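Local coordinates for major centromere autoantigen B (Homo sapiens, PDB 1HLV), which binds the CENP-B box DNA of human centromeres through two helix-turn-helix-type domains, kinking the DNA as it does so, at residues P24-K28 against G29-R33; L93-G97 against I98-E102; L105-A108 against E109-M113. All coordinates share one frame; numbering follows the deposited sequence.

Overall arrangement
The three contacts lie along a single chain that binds DNA through two separate domains. Contact 1 is in the N-terminal CENP-B DNA-binding domain, at the start of helix 28-35, and grips a phosphate of DNA chain A. Contacts 2 and 3 are in the Tc5-transposase-like domain, at the start and the end of helix 97-111. Their centres are about 17 Å apart. Contact 2 meets a phosphate of DNA chain B, while the nearest atom of contact 3 stays about 9 Å from the DNA. Contact 1 is remote, on the opposite side of the chain's centre, with its own centre about 48 Å from that of contact 2 and about 49 Å from that of contact 3.

Contact 1. Residues P24-K28 against G29-R33; sequences PDLRK and GEIAR. With nucleotides of chain A.
The N-terminus of helix 28-35 receives a DNA phosphate here, and Arg-27, its N-cap residue, is tied to Glu-30 and Ile-31 in the first turn. Arg-27 O takes the N-H of Ile-31 at 3.1 Å. The N-H of Glu-30 reaches the same oxygen in a weaker, more bent bond, with an N-H...O angle of 129°. Ala-32 N continues the helix pattern by bonding to Lys-28 O.

Two amide N-H groups at this helix end are used by the phosphate of DC3 of chain A. Lys-28 N bonds to OP1 of DC3 at 3.0 Å. Gly-29 N bonds to OP2 of DC3 at 2.8 Å. The phosphate thus sits at the helix N-terminus, where the helix dipole probably favours a negative charge. Gly-29 has no side chain on the side where OP2 arrives. Helix 28-35 and helix 39-47 probably form the helix-turn-helix unit of this domain, and this end of the unit meets the DNA backbone.

Two basic side chains flank the site. The Arg-27 guanidinium has C5' of DC2 of chain A over one face and OP1 of DC3 at its edge. Its NH1 lies 3.5 Å from O3' of DC2. The Lys-28 chain runs along the backbone toward DT4 of chain A, where its CE is 3.4 Å from OP1. The bend at chi4 (-73°) turns NZ away from that oxygen.

Glu-30 has CG anti to the backbone N (chi1 175°), which leads its carboxylate away from Arg-27. OE2 forms a salt bridge to Arg-33 NH1 at 2.6 Å and another to Arg-34. Leu-26 CB packs on Ile-31 CG1, and Ile-31 also rests on Glu-19 and Val-20 of helix 10-22.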
loop_
_atom_site.group_PDB
_atom_site.type_symbol
_atom_site.label_atom_id
_atom_site.label_comp_id
_atom_site.label_asym_id
_atom_site.label_seq_id
_atom_site.Cartn_x
_atom_site.Cartn_y
_atom_site.Cartn_z
ATOM N N PRO C 24 13.043 -16.682 -17.222
ATOM C CA PRO C 24 13.953 -17.430 -16.349
ATOM C C PRO C 24 15.315 -17.730 -16.973
ATOM O O PRO C 24 16.274 -18.024 -16.260
ATOM C CB PRO C 24 13.163 -18.700 -16.034
ATOM C CG PRO C 24 12.304 -18.878 -17.261
ATOM C CD PRO C 24 11.834 -17.471 -17.525
ATOM N N ASP C 25 15.404 -17.642 -18.297
ATOM C CA ASP C 25 16.665 -17.923 -18.976
ATOM C C ASP C 25 17.541 -16.705 -19.254
ATOM O O ASP C 25 18.387 -16.727 -20.153
ATOM C CB ASP C 25 16.408 -18.679 -20.284
ATOM C CG ASP C 25 15.909 -20.094 -20.048
ATOM O OD1 ASP C 25 16.461 -20.774 -19.152
ATOM O OD2 ASP C 25 14.974 -20.527 -20.760
ATOM N N LEU C 26 17.344 -15.643 -18.481
ATOM C CA LEU C 26 18.142 -14.435 -18.649
ATOM C C LEU C 26 18.963 -14.193 -17.393
ATOM O O LEU C 26 18.548 -14.551 -16.296
ATOM C CB LEU C 26 17.237 -13.228 -18.913
ATOM C CG LEU C 26 16.469 -13.205 -20.237
ATOM C CD1 LEU C 26 15.512 -12.028 -20.253
ATOM C CD2 LEU C 26 17.448 -13.106 -21.398
ATOM N N ARG C 27 20.139 -13.606 -17.556
ATOM C CA ARG C 27 20.981 -13.307 -16.409
ATOM C C ARG C 27 20.272 -12.236 -15.582
ATOM O O ARG C 27 19.680 -11.305 -16.136
ATOM C CB ARG C 27 22.337 -12.760 -16.862
ATOM C CG ARG C 27 23.230 -13.741 -17.596
ATOM C CD ARG C 27 24.547 -13.057 -17.961
ATOM N NE ARG C 27 25.601 -14.004 -18.320
ATOM C CZ ARG C 27 26.052 -14.972 -17.522
ATOM N NH1 ARG C 27 25.539 -15.135 -16.306
ATOM N NH2 ARG C 27 27.028 -15.774 -17.935
ATOM N N LYS C 28 20.322 -12.366 -14.262
ATOM C CA LYS C 28 19.699 -11.379 -13.393
ATOM C C LYS C 28 20.303 -10.009 -13.714
ATOM O O LYS C 28 19.599 -8.999 -13.757
ATOM C CB LYS C 28 19.945 -11.744 -11.931
ATOM C CG LYS C 28 19.233 -13.009 -11.481
ATOM C CD LYS C 28 17.755 -12.756 -11.246
ATOM C CE LYS C 28 17.018 -14.019 -10.840
ATOM N NZ LYS C 28 16.853 -14.948 -11.982
ATOM N N GLY C 29 21.610 -9.983 -13.956
ATOM C CA GLY C 29 22.269 -8.732 -14.286
ATOM C C GLY C 29 21.703 -8.135 -15.564
ATOM O O GLY C 29 21.718 -6.920 -15.756
ATOM N N GLU C 30 21.203 -8.993 -16.445
ATOM C CA GLU C 30 20.620 -8.535 -17.702
ATOM C C GLU C 30 19.282 -7.865 -17.420
ATOM O O GLU C 30 18.989 -6.792 -17.954
ATOM C CB GLU C 30 20.428 -9.713 -18.666
ATOM C CG GLU C 30 19.710 -9.380 -19.977
ATOM C CD GLU C 30 20.166 -8.067 -20.601
ATOM O OE1 GLU C 30 21.365 -7.720 -20.483
ATOM O OE2 GLU C 30 19.319 -7.385 -21.221
ATOM N N ILE C 31 18.470 -8.495 -16.578
ATOM C CA ILE C 31 17.180 -7.916 -16.238
ATOM C C ILE C 31 17.375 -6.604 -15.469
ATOM O O ILE C 31 16.666 -5.623 -15.710
ATOM C CB ILE C 31 16.334 -8.900 -15.421
ATOM C CG1 ILE C 31 16.053 -10.140 -16.279
ATOM C CG2 ILE C 31 15.041 -8.233 -14.977
ATOM C CD1 ILE C 31 15.132 -11.157 -15.642
ATOM N N ALA C 32 18.349 -6.577 -14.564
ATOM C CA ALA C 32 18.627 -5.361 -13.811
ATOM C C ALA C 32 18.976 -4.233 -14.785
ATOM O O ALA C 32 18.565 -3.084 -14.599
ATOM C CB ALA C 32 19.784 -5.587 -12.841
ATOM N N ARG C 33 19.732 -4.564 -15.826
ATOM C CA ARG C 33 20.125 -3.566 -16.811
ATOM C C ARG C 33 18.913 -3.016 -17.545
ATOM O O ARG C 33 18.794 -1.806 -17.736
ATOM C CB ARG C 33 21.094 -4.153 -17.837
ATOM C CG ARG C 33 21.578 -3.114 -18.840
ATOM C CD ARG C 33 22.077 -3.743 -20.137
ATOM N NE ARG C 33 21.314 -3.268 -21.290
ATOM C CZ ARG C 33 20.159 -3.788 -21.696
ATOM N NH1 ARG C 33 19.625 -4.813 -21.046
ATOM N NH2 ARG C 33 19.526 -3.276 -22.745
ATOM P P DC A 3 23.520 -13.309 -12.903
ATOM O OP1 DC A 3 22.499 -14.228 -13.472
ATOM O OP2 DC A 3 23.625 -11.914 -13.408
ATOM O "O5'" DC A 3 23.356 -13.314 -11.324
ATOM C "C5'" DC A 3 23.313 -14.559 -10.646
ATOM C "C4'" DC A 3 22.989 -14.369 -9.186
ATOM O "O4'" DC A 3 24.176 -14.033 -8.430
ATOM C "C3'" DC A 3 21.921 -13.329 -8.845
ATOM O "O3'" DC A 3 20.930 -13.986 -8.058
ATOM C "C2'" DC A 3 22.684 -12.263 -8.066
ATOM C "C1'" DC A 3 23.892 -13.013 -7.497
ATOM N N1 DC A 3 25.122 -12.205 -7.339
ATOM C C2 DC A 3 25.909 -12.372 -6.184
ATOM O O2 DC A 3 25.565 -13.203 -5.330
ATOM N N3 DC A 3 27.026 -11.625 -6.033
ATOM C C4 DC A 3 27.372 -10.743 -6.977
ATOM N N4 DC A 3 28.485 -10.023 -6.787
ATOM C C5 DC A 3 26.595 -10.559 -8.158
ATOM C C6 DC A 3 25.491 -11.305 -8.298
ATOM P P DT A 4 19.656 -13.184 -7.506
ATOM O OP1 DT A 4 18.457 -14.024 -7.764
ATOM O OP2 DT A 4 19.686 -11.773 -7.972
ATOM O "O5'" DT A 4 19.939 -13.229 -5.946
ATOM C "C5'" DT A 4 20.453 -14.425 -5.384
ATOM C "C4'" DT A 4 20.990 -14.183 -3.997
ATOM O "O4'" DT A 4 22.260 -13.486 -4.032
ATOM C "C3'" DT A 4 20.070 -13.381 -3.080
ATOM O "O3'" DT A 4 19.915 -14.106 -1.865
ATOM C "C2'" DT A 4 20.823 -12.075 -2.859
ATOM C "C1'" DT A 4 22.277 -12.488 -3.030
ATOM N N1 DT A 4 23.208 -11.424 -3.469
ATOM C C2 DT A 4 24.310 -11.157 -2.684
ATOM O O2 DT A 4 24.531 -11.727 -1.623
ATOM N N3 DT A 4 25.152 -10.193 -3.183
ATOM C C4 DT A 4 25.002 -9.483 -4.358
ATOM O O4 DT A 4 25.856 -8.665 -4.697
ATOM C C5 DT A 4 23.812 -9.786 -5.113
ATOM C C7 DT A 4 23.548 -9.028 -6.378
ATOM C C6 DT A 4 22.985 -10.734 -4.640
ATOM P P DC A 2 29.550 -11.453 -14.996
ATOM O OP1 DC A 2 28.967 -11.638 -16.360
ATOM O OP2 DC A 2 29.722 -10.083 -14.439
ATOM O "O5'" DC A 2 28.674 -12.309 -13.984
ATOM C "C5'" DC A 2 28.327 -13.645 -14.305
ATOM C "C4'" DC A 2 27.305 -14.165 -13.325
ATOM O "O4'" DC A 2 27.920 -14.418 -12.040
ATOM C "C3'" DC A 2 26.125 -13.232 -13.065
ATOM O "O3'" DC A 2 24.939 -14.015 -13.082
ATOM C "C2'" DC A 2 26.409 -12.651 -11.687
ATOM C "C1'" DC A 2 27.216 -13.749 -11.003
ATOM N N1 DC A 2 28.223 -13.273 -10.038
ATOM C C2 DC A 2 28.291 -13.870 -8.765
ATOM O O2 DC A 2 27.479 -14.769 -8.472
ATOM N N3 DC A 2 29.241 -13.454 -7.893
ATOM C C4 DC A 2 30.098 -12.489 -8.249
ATOM N N4 DC A 2 31.039 -12.129 -7.373
ATOM C C5 DC A 2 30.037 -11.855 -9.521
ATOM C C6 DC A 2 29.093 -12.275 -10.377
#

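Contact 2. Residues L93-G97 against I98-E102; sequences LPVKG and IILKE. With nucleotides of chain B.
Lys-96 O accepts N-H groups from both Leu-100 and Ile-99 as the chain winds from the extended loop into helix 97-111. The bond from Leu-100 N is 3.0 Å long and has an N-H...O angle of 155°. The one from Ile-99 N is weak and bent, although the atoms are 2.7 Å apart. Lys-101 N then bonds to Gly-97 O at 3.1 Å.

Lys-96 is the N-cap residue. Its CB touches Ile-99 CG1 at 3.9 Å, and this is where the two side chains meet. Beyond CG the lysine is extended and leaves the helix. Ile-99 CG1 lies beside its own backbone N (chi1 -60°), the position from which it reaches Lys-96 CB.

The domain belongs to the helix-turn-helix clan, in the Tc5 transposase family, and this N-terminus of helix 97-111 faces DNA. Gly-97 CA is 3.3 Å from OP1 of DA2 of chain B. With no side chain at Gly-97, the phosphate comes right up to the backbone. Ile-98 packs on a sugar of the bound DNA.

The inner side of the turn is apolar. Val-95 CG2 reaches Leu-100 CD1 at 4.4 Å, so a loop residue rests against the first turn of the helix. Leu-100 CB lies 3.4 Å from Gly-97 O. The leucine is buried against Phe-85 of helix 75-88 and against Leu-123 and Arg-127 of helix 120-129. Val-95 and Ile-99 both lean on Trp-84 of helix 75-88.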
loop_
_atom_site.group_PDB
_atom_site.type_symbol
_atom_site.label_atom_id
_atom_site.label_comp_id
_atom_site.label_asym_id
_atom_site.label_seq_id
_atom_site.Cartn_x
_atom_site.Cartn_y
_atom_site.Cartn_z
ATOM N N LEU C 93 -24.192 1.121 -1.690
ATOM C CA LEU C 93 -24.453 2.370 -0.998
ATOM C C LEU C 93 -23.169 3.119 -0.694
ATOM O O LEU C 93 -22.118 2.515 -0.483
ATOM C CB LEU C 93 -25.195 2.102 0.306
ATOM C CG LEU C 93 -26.524 1.361 0.183
ATOM C CD1 LEU C 93 -27.112 1.197 1.573
ATOM C CD2 LEU C 93 -27.475 2.126 -0.742
ATOM N N PRO C 94 -23.238 4.455 -0.673
ATOM C CA PRO C 94 -22.071 5.289 -0.390
ATOM C C PRO C 94 -21.977 5.480 1.119
ATOM O O PRO C 94 -22.980 5.366 1.825
ATOM C CB PRO C 94 -22.413 6.586 -1.106
ATOM C CG PRO C 94 -23.891 6.708 -0.811
ATOM C CD PRO C 94 -24.409 5.288 -1.021
ATOM N N VAL C 95 -20.783 5.764 1.622
ATOM C CA VAL C 95 -20.626 5.973 3.055
ATOM C C VAL C 95 -20.253 7.427 3.315
ATOM O O VAL C 95 -19.169 7.882 2.962
ATOM C CB VAL C 95 -19.563 5.011 3.658
ATOM C CG1 VAL C 95 -18.282 5.064 2.852
ATOM C CG2 VAL C 95 -19.297 5.370 5.101
ATOM N N LYS C 96 -21.174 8.159 3.927
ATOM C CA LYS C 96 -20.945 9.563 4.216
ATOM C C LYS C 96 -19.717 9.783 5.090
ATOM O O LYS C 96 -19.562 9.148 6.132
ATOM C CB LYS C 96 -22.190 10.166 4.875
ATOM C CG LYS C 96 -23.403 10.200 3.944
ATOM C CD LYS C 96 -24.608 10.876 4.584
ATOM C CE LYS C 96 -25.712 11.103 3.551
ATOM N NZ LYS C 96 -26.974 11.624 4.161
ATOM N N GLY C 97 -18.849 10.688 4.649
ATOM C CA GLY C 97 -17.637 10.991 5.390
ATOM C C GLY C 97 -17.879 11.216 6.867
ATOM O O GLY C 97 -17.062 10.840 7.699
ATOM N N ILE C 98 -19.007 11.837 7.190
ATOM C CA ILE C 98 -19.381 12.116 8.572
ATOM C C ILE C 98 -19.625 10.823 9.351
ATOM O O ILE C 98 -19.284 10.722 10.529
ATOM C CB ILE C 98 -20.643 13.028 8.615
ATOM C CG1 ILE C 98 -20.207 14.489 8.631
ATOM C CG2 ILE C 98 -21.497 12.735 9.835
ATOM C CD1 ILE C 98 -19.334 14.840 9.835
ATOM N N ILE C 99 -20.215 9.835 8.691
ATOM C CA ILE C 99 -20.476 8.563 9.341
ATOM C C ILE C 99 -19.159 7.811 9.522
ATOM O O ILE C 99 -18.953 7.119 10.519
ATOM C CB ILE C 99 -21.452 7.713 8.510
ATOM C CG1 ILE C 99 -22.776 8.463 8.355
ATOM C CG2 ILE C 99 -21.691 6.385 9.178
ATOM C CD1 ILE C 99 -23.412 8.879 9.675
ATOM N N LEU C 100 -18.261 7.966 8.557
ATOM C CA LEU C 100 -16.968 7.307 8.606
ATOM C C LEU C 100 -16.177 7.766 9.824
ATOM O O LEU C 100 -15.634 6.944 10.561
ATOM C CB LEU C 100 -16.168 7.621 7.345
ATOM C CG LEU C 100 -14.867 6.847 7.167
ATOM C CD1 LEU C 100 -15.166 5.536 6.478
ATOM C CD2 LEU C 100 -13.899 7.649 6.329
ATOM N N LYS C 101 -16.110 9.075 10.041
ATOM C CA LYS C 101 -15.354 9.606 11.172
ATOM C C LYS C 101 -15.962 9.229 12.511
ATOM O O LYS C 101 -15.262 9.096 13.515
ATOM C CB LYS C 101 -15.256 11.124 11.079
ATOM C CG LYS C 101 -14.550 11.749 12.256
ATOM C CD LYS C 101 -14.346 13.225 12.043
ATOM C CE LYS C 101 -13.613 13.845 13.216
ATOM N NZ LYS C 101 -13.374 15.299 12.999
ATOM N N GLU C 102 -17.276 9.064 12.515
ATOM C CA GLU C 102 -18.013 8.707 13.716
ATOM C C GLU C 102 -17.699 7.257 14.086
ATOM O O GLU C 102 -17.425 6.928 15.247
ATOM C CB GLU C 102 -19.498 8.881 13.431
ATOM C CG GLU C 102 -20.429 8.659 14.588
ATOM C CD GLU C 102 -21.864 8.911 14.171
ATOM O OE1 GLU C 102 -22.168 10.060 13.773
ATOM O OE2 GLU C 102 -22.683 7.965 14.225
ATOM P P DA B 2 -16.796 14.921 4.791
ATOM O OP1 DA B 2 -17.555 13.925 3.990
ATOM O OP2 DA B 2 -16.141 14.512 6.062
ATOM O "O5'" DA B 2 -15.691 15.548 3.834
ATOM C "C5'" DA B 2 -16.062 16.029 2.549
ATOM C "C4'" DA B 2 -14.903 16.744 1.901
ATOM O "O4'" DA B 2 -14.558 17.902 2.701
ATOM C "C3'" DA B 2 -13.614 15.930 1.740
ATOM O "O3'" DA B 2 -13.093 16.144 0.423
ATOM C "C2'" DA B 2 -12.688 16.516 2.794
ATOM C "C1'" DA B 2 -13.152 17.962 2.849
ATOM N N9 DA B 2 -12.861 18.675 4.095
ATOM C C8 DA B 2 -13.121 18.271 5.383
ATOM N N7 DA B 2 -12.727 19.126 6.295
ATOM C C5 DA B 2 -12.179 20.169 5.560
ATOM C C6 DA B 2 -11.591 21.389 5.943
ATOM N N6 DA B 2 -11.471 21.789 7.209
ATOM N N1 DA B 2 -11.133 22.199 4.968
ATOM C C2 DA B 2 -11.276 21.810 3.696
ATOM N N3 DA B 2 -11.823 20.696 3.209
ATOM C C4 DA B 2 -12.256 19.906 4.205
#

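Contact 3. Residues L105-A108 against E109-M113; sequences LRIA and EELGM
Ala-108 and Met-113 meet where helix 97-111 ends, joined by both a backbone bond and an apolar contact. Among the backbone bonds, Met-113 N to Ala-108 O is the one that closes the helix, at 2.8 Å with an N-H...O angle of 149°. Gly-112 N adds a weak bond to Glu-109 O. Together they make a Schellman motif. Gly-112 is its C-prime residue, and its positive phi (80°) turns the chain out of the helix. Before this cap the helix bonds are regular in pattern. Leu-111 N bonds to Ile-107 O, and Glu-110 N bonds to Arg-106 O. Glu-109 N bonds to Leu-105 O at 3.2 Å and makes a second, weak bond to Arg-106 O.

The apolar contacts follow the same turns. Met-113 folds back across the helix end. The bend at chi3 (-73°) returns its methyl CE to the helix, 3.8 Å from Ala-108 CB. This apolar touch bridges the same two residues as the closing bond of the motif. Ile-107 and Leu-111 lie alongside each other and point the same way, with CG2 of Ile-107 4.0 Å from CD2 of Leu-111.

The glutamates meet the other segment through their aliphatic parts. Glu-109 CG passes 3.5 Å from Leu-105 O, and its chain then runs on extended. Glu-110 CG comes similarly close to Arg-106 O, at 3.4 Å. Arg-106 makes its salt bridge with Glu-102, one turn earlier on the helix.

Helix 75-88 lies against this end: Ile-107 and Leu-111 touch its Leu-80, and Ala-108 and Met-113 touch its Leu-77. Phe-116, in the loop toward helix 120-129, packs on Leu-105 and Ala-108.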
loop_
_atom_site.group_PDB
_atom_site.type_symbol
_atom_site.label_atom_id
_atom_site.label_comp_id
_atom_site.label_asym_id
_atom_site.label_seq_id
_atom_site.Cartn_x
_atom_site.Cartn_y
_atom_site.Cartn_z
ATOM N N LEU C 105 -14.120 6.762 15.508
ATOM C CA LEU C 105 -13.967 7.155 16.902
ATOM C C LEU C 105 -14.540 6.088 17.837
ATOM O O LEU C 105 -14.044 5.908 18.951
ATOM C CB LEU C 105 -14.634 8.511 17.144
ATOM C CG LEU C 105 -13.891 9.716 16.542
ATOM C CD1 LEU C 105 -14.700 10.987 16.766
ATOM C CD2 LEU C 105 -12.508 9.853 17.183
ATOM N N ARG C 106 -15.571 5.377 17.382
ATOM C CA ARG C 106 -16.183 4.323 18.188
ATOM C C ARG C 106 -15.293 3.087 18.242
ATOM O O ARG C 106 -15.178 2.448 19.283
ATOM C CB ARG C 106 -17.541 3.916 17.619
ATOM C CG ARG C 106 -18.657 4.907 17.843
ATOM C CD ARG C 106 -19.833 4.508 16.975
ATOM N NE ARG C 106 -20.966 5.423 17.069
ATOM C CZ ARG C 106 -21.980 5.427 16.207
ATOM N NH1 ARG C 106 -21.984 4.568 15.191
ATOM N NH2 ARG C 106 -22.990 6.276 16.359
ATOM N N ILE C 107 -14.691 2.741 17.108
ATOM C CA ILE C 107 -13.801 1.596 17.036
ATOM C C ILE C 107 -12.597 1.889 17.936
ATOM O O ILE C 107 -12.111 1.009 18.644
ATOM C CB ILE C 107 -13.337 1.352 15.586
ATOM C CG1 ILE C 107 -14.543 0.993 14.715
ATOM C CG2 ILE C 107 -12.308 0.229 15.530
ATOM C CD1 ILE C 107 -14.204 0.753 13.239
ATOM N N ALA C 108 -12.134 3.135 17.927
ATOM C CA ALA C 108 -10.993 3.510 18.750
ATOM C C ALA C 108 -11.296 3.328 20.234
ATOM O O ALA C 108 -10.412 2.956 21.006
ATOM C CB ALA C 108 -10.584 4.955 18.474
ATOM N N GLU C 109 -12.538 3.596 20.628
ATOM C CA GLU C 109 -12.947 3.446 22.020
ATOM C C GLU C 109 -12.887 1.976 22.388
ATOM O O GLU C 109 -12.402 1.609 23.461
ATOM C CB GLU C 109 -14.382 3.933 22.236
ATOM C CG GLU C 109 -14.557 5.429 22.381
ATOM C CD GLU C 109 -16.014 5.821 22.638
ATOM O OE1 GLU C 109 -16.586 5.365 23.661
ATOM O OE2 GLU C 109 -16.581 6.580 21.813
ATOM N N GLU C 110 -13.395 1.141 21.489
ATOM C CA GLU C 110 -13.416 -0.299 21.706
ATOM C C GLU C 110 -12.025 -0.895 21.798
ATOM O O GLU C 110 -11.785 -1.786 22.610
ATOM C CB GLU C 110 -14.198 -0.985 20.593
ATOM C CG GLU C 110 -15.660 -0.637 20.619
ATOM C CD GLU C 110 -16.532 -1.856 20.480
ATOM O OE1 GLU C 110 -16.686 -2.338 19.333
ATOM O OE2 GLU C 110 -17.045 -2.338 21.520
ATOM N N LEU C 111 -11.112 -0.396 20.972
ATOM C CA LEU C 111 -9.735 -0.877 20.968
ATOM C C LEU C 111 -8.927 -0.294 22.122
ATOM O O LEU C 111 -7.836 -0.777 22.439
ATOM C CB LEU C 111 -9.066 -0.532 19.633
ATOM C CG LEU C 111 -9.092 -1.607 18.538
ATOM C CD1 LEU C 111 -10.409 -2.355 18.540
ATOM C CD2 LEU C 111 -8.843 -0.955 17.188
ATOM N N GLY C 112 -9.470 0.745 22.748
ATOM C CA GLY C 112 -8.782 1.382 23.852
ATOM C C GLY C 112 -7.700 2.337 23.388
ATOM O O GLY C 112 -6.740 2.591 24.119
ATOM N N MET C 113 -7.837 2.862 22.171
ATOM C CA MET C 113 -6.863 3.813 21.637
ATOM C C MET C 113 -7.317 5.184 22.094
ATOM O O MET C 113 -7.991 5.898 21.359
ATOM C CB MET C 113 -6.832 3.773 20.105
ATOM C CG MET C 113 -6.277 2.503 19.508
ATOM S SD MET C 113 -6.437 2.441 17.699
ATOM C CE MET C 113 -8.161 2.175 17.564
#